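MaoC-like dehydratase (Phytophthora Capsici, PDB 3KH8) is a hot dog fold lyase of the MaoC-like dehydratase family that probably hydrates enoyl thioesters, or dehydrates the hydroxyacyl forms, as related hydratases 2 do. Local coordinates at residues A[279-284]-A[315-320]; A[134-139]-A[172-177]. One frame throughout, in Å; residues are numbered along the deposited sequence.

Contact 1. Residues A[279-284]-A[315-320]; sequences VRFSSP and VIVDGG
V315 meets residues 279-284 through its carbonyl: S283 OG bonds to V315 O at 2.7 Å, from above the carbonyl plane, and S282 OG adds a weak bond to V315 O at 2.9 Å. Both hydroxyls are placed by a first torsion that sets OG between the backbone N and the carbonyl carbon. I316 O accepts S282 N at 3.0 Å, from above the carbonyl plane, and a water that also donates to S283 O, while CB and CG2 of I316 rest on S283 O. V317 turns CG1 obliquely onto CB and CG1 of V279, the nearer approach, V317 CG1 to V279 CB, being 3.5 Å. D318 forms the hydrogen-bonded antiparallel pair with R280, and both backbone bonds are nearly straight at 172°. Their side chains run alongside each other, pointing the same way, with guanidinium and carboxylate planes 39° apart. The salt bridge is long, 4.0 Å from R280 NH2 to D318 OD2; a water accepts from R280 NE (2.8 Å) and donates to D318 OD2 (3.0 Å), bridging the two. D318 OD1 accepts G319 N and Q306 NE2. G319 lays its CA over one face of that guanidinium. The pairing joins strand 274-281 to strand 314-324 within the sheet, where I316 and V317 make a classic beta bulge opposite A307 of strand 302-309, and M255 and S254 of helix 251-266 pack against V279, I316 and V317.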
ATOM      1  N   VAL A 279      10.189  11.045 -20.180  1.00 15.39           N
ATOM      2  CA  VAL A 279       9.426  12.232 -19.820  1.00 15.53           C
ATOM      3  C   VAL A 279      10.358  13.270 -19.219  1.00 16.32           C
ATOM      4  O   VAL A 279      11.504  12.961 -18.861  1.00 16.23           O
ATOM      5  CB  VAL A 279       8.316  11.916 -18.761  1.00 15.34           C
ATOM      6  CG1 VAL A 279       7.343  10.847 -19.260  1.00 14.42           C
ATOM      7  CG2 VAL A 279       8.925  11.510 -17.407  1.00 14.72           C
ATOM      8  N   ARG A 280       9.867  14.500 -19.110  1.00 16.73           N
ATOM      9  CA  ARG A 280      10.468  15.444 -18.181  1.00 17.91           C
ATOM     10  C   ARG A 280       9.424  15.932 -17.191  1.00 17.82           C
ATOM     11  O   ARG A 280       8.234  15.997 -17.508  1.00 18.08           O
ATOM     12  CB  ARG A 280      11.178  16.603 -18.898  1.00 18.30           C
ATOM     13  CG  ARG A 280      10.273  17.648 -19.503  1.00 20.32           C
ATOM     14  CD  ARG A 280      11.087  18.741 -20.206  1.00 22.32           C
ATOM     15  NE  ARG A 280      10.258  19.445 -21.179  1.00 24.50           N
ATOM     16  CZ  ARG A 280      10.140  19.100 -22.457  1.00 24.68           C
ATOM     17  NH1 ARG A 280      10.816  18.067 -22.945  1.00 24.28           N
ATOM     18  NH2 ARG A 280       9.350  19.801 -23.254  1.00 25.80           N
ATOM     19  N   PHE A 281       9.873  16.255 -15.985  1.00 18.08           N
ATOM     20  CA  PHE A 281       8.986  16.761 -14.954  1.00 18.57           C
ATOM     21  C   PHE A 281       9.048  18.277 -14.965  1.00 18.83           C
ATOM     22  O   PHE A 281      10.091  18.874 -14.681  1.00 19.24           O
ATOM     23  CB  PHE A 281       9.364  16.170 -13.592  1.00 18.45           C
ATOM     24  CG  PHE A 281       9.426  14.669 -13.594  1.00 18.71           C
ATOM     25  CD1 PHE A 281       8.257  13.910 -13.594  1.00 18.39           C
ATOM     26  CD2 PHE A 281      10.651  14.009 -13.626  1.00 19.37           C
ATOM     27  CE1 PHE A 281       8.306  12.516 -13.614  1.00 18.97           C
ATOM     28  CE2 PHE A 281      10.711  12.608 -13.647  1.00 19.58           C
ATOM     29  CZ  PHE A 281       9.535  11.865 -13.640  1.00 19.16           C
ATOM     30  N   SER A 282       7.926  18.896 -15.307  1.00 18.84           N
ATOM     31  CA  SER A 282       7.921  20.321 -15.633  1.00 18.84           C
ATOM     32  C   SER A 282       7.413  21.203 -14.499  1.00 18.86           C
ATOM     33  O   SER A 282       7.856  22.342 -14.358  1.00 19.13           O
ATOM     34  CB  SER A 282       7.142  20.568 -16.928  1.00 18.63           C
ATOM     35  OG  SER A 282       5.941  19.823 -16.942  1.00 18.81           O
ATOM     36  N   SER A 283       6.493  20.678 -13.693  1.00 18.84           N
ATOM     37  CA  SER A 283       5.969  21.397 -12.529  1.00 18.78           C
ATOM     38  C   SER A 283       5.385  20.406 -11.518  1.00 18.56           C
ATOM     39  O   SER A 283       5.095  19.261 -11.878  1.00 18.33           O
ATOM     40  CB  SER A 283       4.926  22.443 -12.950  1.00 18.76           C
ATOM     41  OG  SER A 283       3.698  21.836 -13.306  1.00 19.99           O
ATOM     42  N   PRO A 284       5.220  20.834 -10.250  1.00 18.47           N
ATOM     43  CA  PRO A 284       4.799  19.864  -9.247  1.00 18.41           C
ATOM     44  C   PRO A 284       3.304  19.566  -9.246  1.00 18.24           C
ATOM     45  O   PRO A 284       2.493  20.385  -9.687  1.00 17.90           O
ATOM     46  CB  PRO A 284       5.222  20.517  -7.927  1.00 18.52           C
ATOM     47  CG  PRO A 284       5.192  21.974  -8.204  1.00 18.82           C
ATOM     48  CD  PRO A 284       5.579  22.133  -9.645  1.00 18.39           C
ATOM     49  N   VAL A 315       0.870  21.724 -16.818  1.00 19.64           N
ATOM     50  CA  VAL A 315       1.547  20.516 -17.284  1.00 19.46           C
ATOM     51  C   VAL A 315       2.570  20.074 -16.229  1.00 18.86           C
ATOM     52  O   VAL A 315       3.421  20.863 -15.816  1.00 18.72           O
ATOM     53  CB  VAL A 315       2.218  20.709 -18.669  1.00 19.60           C
ATOM     54  CG1 VAL A 315       1.203  21.208 -19.711  1.00 20.15           C
ATOM     55  CG2 VAL A 315       3.391  21.654 -18.582  1.00 20.90           C
ATOM     56  N   ILE A 316       2.459  18.827 -15.772  1.00 18.08           N
ATOM     57  CA  ILE A 316       3.371  18.301 -14.749  1.00 17.70           C
ATOM     58  C   ILE A 316       4.383  17.311 -15.326  1.00 17.55           C
ATOM     59  O   ILE A 316       5.489  17.168 -14.811  1.00 17.49           O
ATOM     60  CB  ILE A 316       2.612  17.673 -13.546  1.00 17.50           C
ATOM     61  CG1 ILE A 316       1.691  16.527 -13.999  1.00 17.51           C
ATOM     62  CG2 ILE A 316       1.836  18.756 -12.792  1.00 17.62           C
ATOM     63  CD1 ILE A 316       1.124  15.667 -12.866  1.00 16.65           C
ATOM     64  N   VAL A 317       3.978  16.628 -16.392  1.00 17.18           N
ATOM     65  CA  VAL A 317       4.839  15.707 -17.118  1.00 17.21           C
ATOM     66  C   VAL A 317       4.784  16.139 -18.584  1.00 17.09           C
ATOM     67  O   VAL A 317       3.717  16.134 -19.202  1.00 16.90           O
ATOM     68  CB  VAL A 317       4.356  14.246 -16.968  1.00 17.08           C
ATOM     69  CG1 VAL A 317       5.255  13.305 -17.727  1.00 17.67           C
ATOM     70  CG2 VAL A 317       4.284  13.841 -15.489  1.00 16.90           C
ATOM     71  N   ASP A 318       5.935  16.527 -19.124  1.00 17.07           N
ATOM     72  CA  ASP A 318       6.005  17.104 -20.466  1.00 17.09           C
ATOM     73  C   ASP A 318       6.970  16.309 -21.338  1.00 17.13           C
ATOM     74  O   ASP A 318       7.759  15.501 -20.827  1.00 16.62           O
ATOM     75  CB  ASP A 318       6.450  18.569 -20.373  1.00 17.21           C
ATOM     76  CG  ASP A 318       5.892  19.443 -21.499  1.00 17.60           C
ATOM     77  OD1 ASP A 318       5.372  18.924 -22.513  1.00 18.01           O
ATOM     78  OD2 ASP A 318       5.984  20.678 -21.359  1.00 18.99           O
ATOM     79  N   GLY A 319       6.888  16.533 -22.650  1.00 17.02           N
ATOM     80  CA  GLY A 319       7.785  15.897 -23.616  1.00 16.96           C
ATOM     81  C   GLY A 319       7.764  14.379 -23.564  1.00 17.11           C
ATOM     82  O   GLY A 319       8.795  13.729 -23.735  1.00 17.01           O
ATOM     83  N   GLY A 320       6.583  13.814 -23.338  1.00 17.06           N
ATOM     84  CA  GLY A 320       6.439  12.374 -23.190  1.00 17.08           C
ATOM     85  C   GLY A 320       6.501  11.627 -24.506  1.00 17.46           C
ATOM     86  O   GLY A 320       5.818  11.990 -25.466  1.00 17.04           O
TER
HETATM   87  O   HOH W   1       8.662  21.669 -20.539  1.00 34.63           O
HETATM   88  O   HOH W   2       5.975  16.669 -12.187  1.00 15.88           O

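Contact 2. Residues A[134-139]-A[172-177]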
ATOM      1  N   ARG A 134      12.860  -6.952 -21.097  1.00 22.20           N
ATOM      2  CA  ARG A 134      12.018  -8.095 -20.753  1.00 22.26           C
ATOM      3  C   ARG A 134      11.157  -7.713 -19.553  1.00 21.45           C
ATOM      4  O   ARG A 134      11.662  -7.112 -18.609  1.00 21.50           O
ATOM      5  CB  ARG A 134      12.872  -9.315 -20.383  1.00 22.64           C
ATOM      6  CG  ARG A 134      13.555 -10.006 -21.556  1.00 24.73           C
ATOM      7  CD  ARG A 134      14.131 -11.370 -21.164  1.00 27.42           C
ATOM      8  NE  ARG A 134      15.365 -11.266 -20.383  1.00 28.66           N
ATOM      9  CZ  ARG A 134      15.510 -11.703 -19.134  1.00 28.87           C
ATOM     10  NH1 ARG A 134      14.500 -12.283 -18.499  1.00 29.43           N
ATOM     11  NH2 ARG A 134      16.676 -11.565 -18.518  1.00 28.89           N
ATOM     12  N   PRO A 135       9.858  -8.061 -19.580  1.00 21.05           N
ATOM     13  CA  PRO A 135       9.013  -7.780 -18.416  1.00 20.79           C
ATOM     14  C   PRO A 135       9.502  -8.544 -17.184  1.00 20.53           C
ATOM     15  O   PRO A 135      10.121  -9.605 -17.314  1.00 19.98           O
ATOM     16  CB  PRO A 135       7.631  -8.283 -18.851  1.00 20.93           C
ATOM     17  CG  PRO A 135       7.687  -8.321 -20.353  1.00 21.16           C
ATOM     18  CD  PRO A 135       9.097  -8.710 -20.663  1.00 20.87           C
ATOM     19  N   LEU A 136       9.252  -7.984 -16.004  1.00 20.04           N
ATOM     20  CA  LEU A 136       9.644  -8.628 -14.756  1.00 19.85           C
ATOM     21  C   LEU A 136       8.826  -9.888 -14.503  1.00 19.86           C
ATOM     22  O   LEU A 136       7.649  -9.951 -14.857  1.00 19.75           O
ATOM     23  CB  LEU A 136       9.488  -7.660 -13.577  1.00 19.70           C
ATOM     24  CG  LEU A 136      10.378  -6.416 -13.538  1.00 19.38           C
ATOM     25  CD1 LEU A 136       9.904  -5.479 -12.435  1.00 19.23           C
ATOM     26  CD2 LEU A 136      11.848  -6.779 -13.351  1.00 19.28           C
ATOM     27  N   ASP A 137       9.468 -10.888 -13.899  1.00 20.09           N
ATOM     28  CA  ASP A 137       8.793 -12.098 -13.432  1.00 20.38           C
ATOM     29  C   ASP A 137       7.761 -11.686 -12.376  1.00 20.13           C
ATOM     30  O   ASP A 137       8.132 -11.141 -11.337  1.00 20.09           O
ATOM     31  CB  ASP A 137       9.826 -13.062 -12.832  1.00 20.68           C
ATOM     32  CG  ASP A 137       9.243 -14.427 -12.475  1.00 22.07           C
ATOM     33  OD1 ASP A 137       8.009 -14.570 -12.315  1.00 23.45           O
ATOM     34  OD2 ASP A 137      10.045 -15.375 -12.343  1.00 23.98           O
ATOM     35  N   PRO A 138       6.463 -11.928 -12.646  1.00 20.07           N
ATOM     36  CA  PRO A 138       5.433 -11.476 -11.702  1.00 20.23           C
ATOM     37  C   PRO A 138       5.345 -12.293 -10.404  1.00 20.30           C
ATOM     38  O   PRO A 138       4.591 -11.925  -9.505  1.00 20.16           O
ATOM     39  CB  PRO A 138       4.134 -11.593 -12.510  1.00 20.19           C
ATOM     40  CG  PRO A 138       4.419 -12.601 -13.561  1.00 20.18           C
ATOM     41  CD  PRO A 138       5.882 -12.524 -13.864  1.00 20.03           C
ATOM     42  N   SER A 139       6.122 -13.372 -10.304  1.00 20.44           N
ATOM     43  CA  SER A 139       6.177 -14.166  -9.071  1.00 20.59           C
ATOM     44  C   SER A 139       7.269 -13.678  -8.110  1.00 20.39           C
ATOM     45  O   SER A 139       7.461 -14.245  -7.032  1.00 20.32           O
ATOM     46  CB  SER A 139       6.365 -15.652  -9.396  1.00 20.76           C
ATOM     47  OG  SER A 139       7.673 -15.900  -9.884  1.00 22.55           O
ATOM     48  N   GLY A 172      20.163 -12.329 -18.827  1.00 30.19           N
ATOM     49  CA  GLY A 172      20.506 -11.120 -19.569  1.00 29.27           C
ATOM     50  C   GLY A 172      19.768  -9.872 -19.110  1.00 28.45           C
ATOM     51  O   GLY A 172      19.126  -9.882 -18.062  1.00 28.46           O
ATOM     52  N   PRO A 173      19.854  -8.787 -19.905  1.00 27.78           N
ATOM     53  CA  PRO A 173      19.269  -7.483 -19.565  1.00 27.07           C
ATOM     54  C   PRO A 173      17.750  -7.549 -19.414  1.00 26.15           C
ATOM     55  O   PRO A 173      17.089  -8.279 -20.152  1.00 25.99           O
ATOM     56  CB  PRO A 173      19.639  -6.606 -20.771  1.00 27.17           C
ATOM     57  CG  PRO A 173      20.788  -7.309 -21.435  1.00 27.64           C
ATOM     58  CD  PRO A 173      20.510  -8.767 -21.225  1.00 27.78           C
ATOM     59  N   VAL A 174      17.205  -6.809 -18.451  1.00 25.34           N
ATOM     60  CA  VAL A 174      15.747  -6.726 -18.297  1.00 24.58           C
ATOM     61  C   VAL A 174      15.220  -5.294 -18.463  1.00 23.92           C
ATOM     62  O   VAL A 174      14.180  -5.087 -19.088  1.00 23.70           O
ATOM     63  CB  VAL A 174      15.207  -7.400 -16.979  1.00 24.78           C
ATOM     64  CG1 VAL A 174      15.835  -8.778 -16.758  1.00 24.81           C
ATOM     65  CG2 VAL A 174      15.417  -6.520 -15.760  1.00 25.08           C
ATOM     66  N   ALA A 175      15.943  -4.316 -17.913  1.00 23.22           N
ATOM     67  CA  ALA A 175      15.539  -2.907 -18.002  1.00 22.75           C
ATOM     68  C   ALA A 175      16.716  -1.942 -17.971  1.00 22.49           C
ATOM     69  O   ALA A 175      17.723  -2.181 -17.295  1.00 22.40           O
ATOM     70  CB  ALA A 175      14.530  -2.555 -16.900  1.00 22.65           C
ATOM     71  N   LYS A 176      16.567  -0.842 -18.706  1.00 22.18           N
ATOM     72  CA  LYS A 176      17.537   0.242 -18.701  1.00 22.00           C
ATOM     73  C   LYS A 176      16.830   1.540 -18.315  1.00 21.51           C
ATOM     74  O   LYS A 176      15.846   1.939 -18.949  1.00 21.11           O
ATOM     75  CB  LYS A 176      18.204   0.362 -20.072  1.00 22.12           C
ATOM     76  CG  LYS A 176      19.275   1.441 -20.175  1.00 23.74           C
ATOM     77  CD  LYS A 176      19.864   1.465 -21.575  1.00 26.05           C
ATOM     78  CE  LYS A 176      20.694   2.711 -21.798  1.00 27.94           C
ATOM     79  NZ  LYS A 176      21.046   2.886 -23.236  1.00 29.51           N
ATOM     80  N   LEU A 177      17.329   2.178 -17.262  1.00 20.97           N
ATOM     81  CA  LEU A 177      16.765   3.428 -16.769  1.00 20.86           C
ATOM     82  C   LEU A 177      17.784   4.545 -16.923  1.00 20.84           C
ATOM     83  O   LEU A 177      18.973   4.340 -16.688  1.00 20.35           O
ATOM     84  CB  LEU A 177      16.378   3.312 -15.289  1.00 21.01           C
ATOM     85  CG  LEU A 177      15.666   2.064 -14.748  1.00 21.44           C
ATOM     86  CD1 LEU A 177      15.508   2.171 -13.232  1.00 22.47           C
ATOM     87  CD2 LEU A 177      14.321   1.851 -15.407  1.00 22.63           C
TER
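One face of the R134 guanidinium lies against V174, whose methyl CG1 sits 3.3 Å above the plane, displaced from the centre of the group and 3.4 Å from R134 NH2. At the edge, close to the plane, comes the carbonyl of G172: R134 NH2 reaches G172 O at 3.0 Å, but the N-H bends to 127° and the bond is weak. The stronger polar partner of the same nitrogen is the carboxylate of D169, at the end of strand 158-169, with which it forms a salt bridge. R134 NE lies 3.5 Å from P173 O. The arginine chain bends at chi3 (-76°), bringing the guanidinium over V174 CG1.

At the backbone, R134 N donates to V174 O at 3.0 Å with an angle of 169°. This bond continues the pairing of strands 123-132 and 172-184 just past the end of the former, and V174 and A175, both facing F167, form a classic beta bulge on the other side of their strand. L136 adds a loose apolar touch, its CD2 lying 4.3 Å from V174 CG2, and both side chains also pack on L143 of strand 141-154. Farther along the loop D137 closes an Asx turn, its OD1 accepting S139 N and S139 OG from the same face of the carboxylate.

Chemically, the contact unites a methyl-covered cation with a carbonyl edge: the charge is probably balanced mainly by the D169 salt bridge, G172 O probably adds a modest electrostatic pull, and the backbone bond carries the strand pairing into the loop.

How the contacts relate
Contact 1 and contact 2 illustrate one principle at two places in a single antiparallel sheet: strand pairing carried to, or just past, a strand end, next to a classic beta bulge. They lie on opposite sides of the chain's centre, with their own centres 25 Å apart and their nearest atoms about 11 Å apart, so they do not touch. Strand 123-132 bridges them, pairing with 172-184 on one side and 274-281 on the other. Contact 2 belongs to the MFE-2 hydratase 2 N-terminal range and contact 1 to the MaoC-like range, consistent with two hot dog units joined through a continuous sheet. Both are structural packing within one chain.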